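Local structure of importin-95 (4XRI) at residues 61-66 / 114-119. The protein probably binds a small Ran-type GTPase and serves as a HEAT-repeat transport receptor that carries protein cargo into the nucleus. The protein carries 2 engineered substitutions. Numbering follows the deposited sequence.
Sequences HIRAAA and SKAGQA. With SO4 (sulfate ion), chain C; SO4 (sulfate ion), chain I.
A64 and A119 meet where helices 60-72 and 114-131 run side by side, the axes of their short segments 7.8 Å apart at closest approach and only 7° off parallel. Along this line the small side chains of A64, A116 and A119 let the backbones come near, A64 CA and A116 CA being 5.0 Å apart: A119 CB sits 3.8 Å from A64 CA, and A64 CB lies 3.9 Å from the carbonyl O of K115. Next to this, A116 CB presses on one face of the R63 guanidinium, 3.3 Å above its plane and over its centre. The chain of R63 bends at chi3 (68°), bringing the flat group across the methyl; NE bonds to the carbonyl of L53 and NH1 pairs with E56, so its nitrogens are held while A116 CB packs on one face.

The other side is looser and bridged by a sulfate, probably from the crystallisation liquor. From one helix, K115 reaches out fully extended beyond CG, and its NZ bonds sulfate O4 at 2.8 Å. From the other, H61 bonds sulfate O2 through backbone N (3.1 Å) and, by a contact too short to trust in detail, through ND1, while NE2 bonds E17 of helix 11-19. An alanine here would probably leave E17 without its imidazole partner. Alanine packing thus joins neighbouring helices of this superhelical solenoid directly, whereas on the looser side, in this crystal, H61 and K115 are linked through an anion.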
loop_
_atom_site.group_PDB
_atom_site.type_symbol
_atom_site.label_atom_id
_atom_site.label_comp_id
_atom_site.label_asym_id
_atom_site.label_seq_id
_atom_site.Cartn_x
_atom_site.Cartn_y
_atom_site.Cartn_z
ATOM N N HIS A 61 0.634 -18.901 32.172
ATOM C CA HIS A 61 0.213 -17.633 31.589
ATOM C C HIS A 61 0.683 -16.446 32.428
ATOM O O HIS A 61 0.950 -15.369 31.893
ATOM C CB HIS A 61 -1.309 -17.597 31.414
ATOM C CG HIS A 61 -2.075 -17.591 32.701
ATOM N ND1 HIS A 61 -2.412 -18.745 33.374
ATOM C CD2 HIS A 61 -2.583 -16.569 33.430
ATOM C CE1 HIS A 61 -3.087 -18.434 34.466
ATOM N NE2 HIS A 61 -3.205 -17.120 34.523
ATOM N N ILE A 62 0.798 -16.647 33.736
ATOM C CA ILE A 62 1.349 -15.617 34.611
ATOM C C ILE A 62 2.832 -15.420 34.319
ATOM O O ILE A 62 3.307 -14.290 34.181
ATOM C CB ILE A 62 1.164 -15.966 36.100
ATOM C CG1 ILE A 62 -0.323 -16.029 36.450
ATOM C CG2 ILE A 62 1.869 -14.938 36.979
ATOM C CD1 ILE A 62 -1.066 -14.742 36.168
ATOM N N ARG A 63 3.555 -16.532 34.226
ATOM C CA ARG A 63 4.987 -16.505 33.955
ATOM C C ARG A 63 5.285 -15.878 32.599
ATOM O O ARG A 63 6.229 -15.100 32.462
ATOM C CB ARG A 63 5.564 -17.920 34.018
ATOM C CG ARG A 63 5.355 -18.604 35.352
ATOM C CD ARG A 63 5.838 -20.039 35.317
ATOM N NE ARG A 63 7.289 -20.128 35.182
ATOM C CZ ARG A 63 7.959 -21.272 35.102
ATOM N NH1 ARG A 63 7.304 -22.425 35.132
ATOM N NH2 ARG A 63 9.281 -21.263 34.979
ATOM N N ALA A 64 4.479 -16.230 31.601
ATOM C CA ALA A 64 4.618 -15.658 30.269
ATOM C C ALA A 64 4.409 -14.152 30.324
ATOM O O ALA A 64 5.186 -13.387 29.756
ATOM C CB ALA A 64 3.633 -16.302 29.301
ATOM N N ALA A 65 3.354 -13.739 31.023
ATOM C CA ALA A 65 3.039 -12.325 31.204
ATOM C C ALA A 65 4.203 -11.571 31.836
ATOM O O ALA A 65 4.539 -10.464 31.415
ATOM C CB ALA A 65 1.791 -12.171 32.057
ATOM N N ALA A 66 4.817 -12.187 32.841
ATOM C CA ALA A 66 5.976 -11.611 33.514
ATOM C C ALA A 66 7.144 -11.465 32.547
ATOM O O ALA A 66 7.816 -10.434 32.520
ATOM C CB ALA A 66 6.380 -12.468 34.705
ATOM N N SER A 114 5.966 -24.717 28.701
ATOM C CA SER A 114 6.297 -24.191 27.380
ATOM C C SER A 114 6.161 -22.675 27.285
ATOM O O SER A 114 6.974 -22.012 26.641
ATOM C CB SER A 114 5.415 -24.850 26.316
ATOM O OG SER A 114 5.760 -26.213 26.151
ATOM N N LYS A 115 5.130 -22.129 27.922
ATOM C CA LYS A 115 4.880 -20.693 27.858
ATOM C C LYS A 115 5.971 -19.894 28.567
ATOM O O LYS A 115 6.391 -18.840 28.084
ATOM C CB LYS A 115 3.510 -20.369 28.451
ATOM C CG LYS A 115 2.357 -20.929 27.633
ATOM C CD LYS A 115 1.010 -20.609 28.253
ATOM C CE LYS A 115 -0.121 -21.187 27.414
ATOM N NZ LYS A 115 -1.450 -20.977 28.048
ATOM N N ALA A 116 6.429 -20.403 29.707
ATOM C CA ALA A 116 7.516 -19.770 30.442
ATOM C C ALA A 116 8.809 -19.846 29.640
ATOM O O ALA A 116 9.560 -18.873 29.560
ATOM C CB ALA A 116 7.693 -20.424 31.802
ATOM N N GLY A 117 9.057 -21.008 29.045
ATOM C CA GLY A 117 10.241 -21.214 28.232
ATOM C C GLY A 117 10.286 -20.285 27.037
ATOM O O GLY A 117 11.324 -19.703 26.728
ATOM N N GLN A 118 9.147 -20.146 26.363
ATOM C CA GLN A 118 9.036 -19.255 25.211
ATOM C C GLN A 118 9.302 -17.816 25.622
ATOM O O GLN A 118 10.045 -17.096 24.954
ATOM C CB GLN A 118 7.650 -19.367 24.569
ATOM C CG GLN A 118 7.565 -18.838 23.146
ATOM C CD GLN A 118 7.367 -17.336 23.079
ATOM O OE1 GLN A 118 7.024 -16.695 24.073
ATOM N NE2 GLN A 118 7.584 -16.765 21.897
ATOM N N ALA A 119 8.681 -17.405 26.725
ATOM C CA ALA A 119 8.836 -16.049 27.245
ATOM C C ALA A 119 10.291 -15.757 27.590
ATOM O O ALA A 119 10.797 -14.669 27.309
ATOM C CB ALA A 119 7.954 -15.847 28.464
HETATM S S SO4 C . -2.132 -21.724 31.765
HETATM O O1 SO4 C . -3.302 -21.021 31.248
HETATM O O2 SO4 C . -1.570 -20.966 32.880
HETATM O O3 SO4 C . -2.525 -23.049 32.232
HETATM O O4 SO4 C . -1.136 -21.861 30.707
HETATM S S SO4 I . 4.162 -29.313 26.895
HETATM O O1 SO4 I . 4.722 -28.447 27.928
HETATM O O2 SO4 I . 2.942 -28.708 26.368
HETATM O O3 SO4 I . 5.132 -29.478 25.815
HETATM O O4 SO4 I . 3.852 -30.619 27.471
#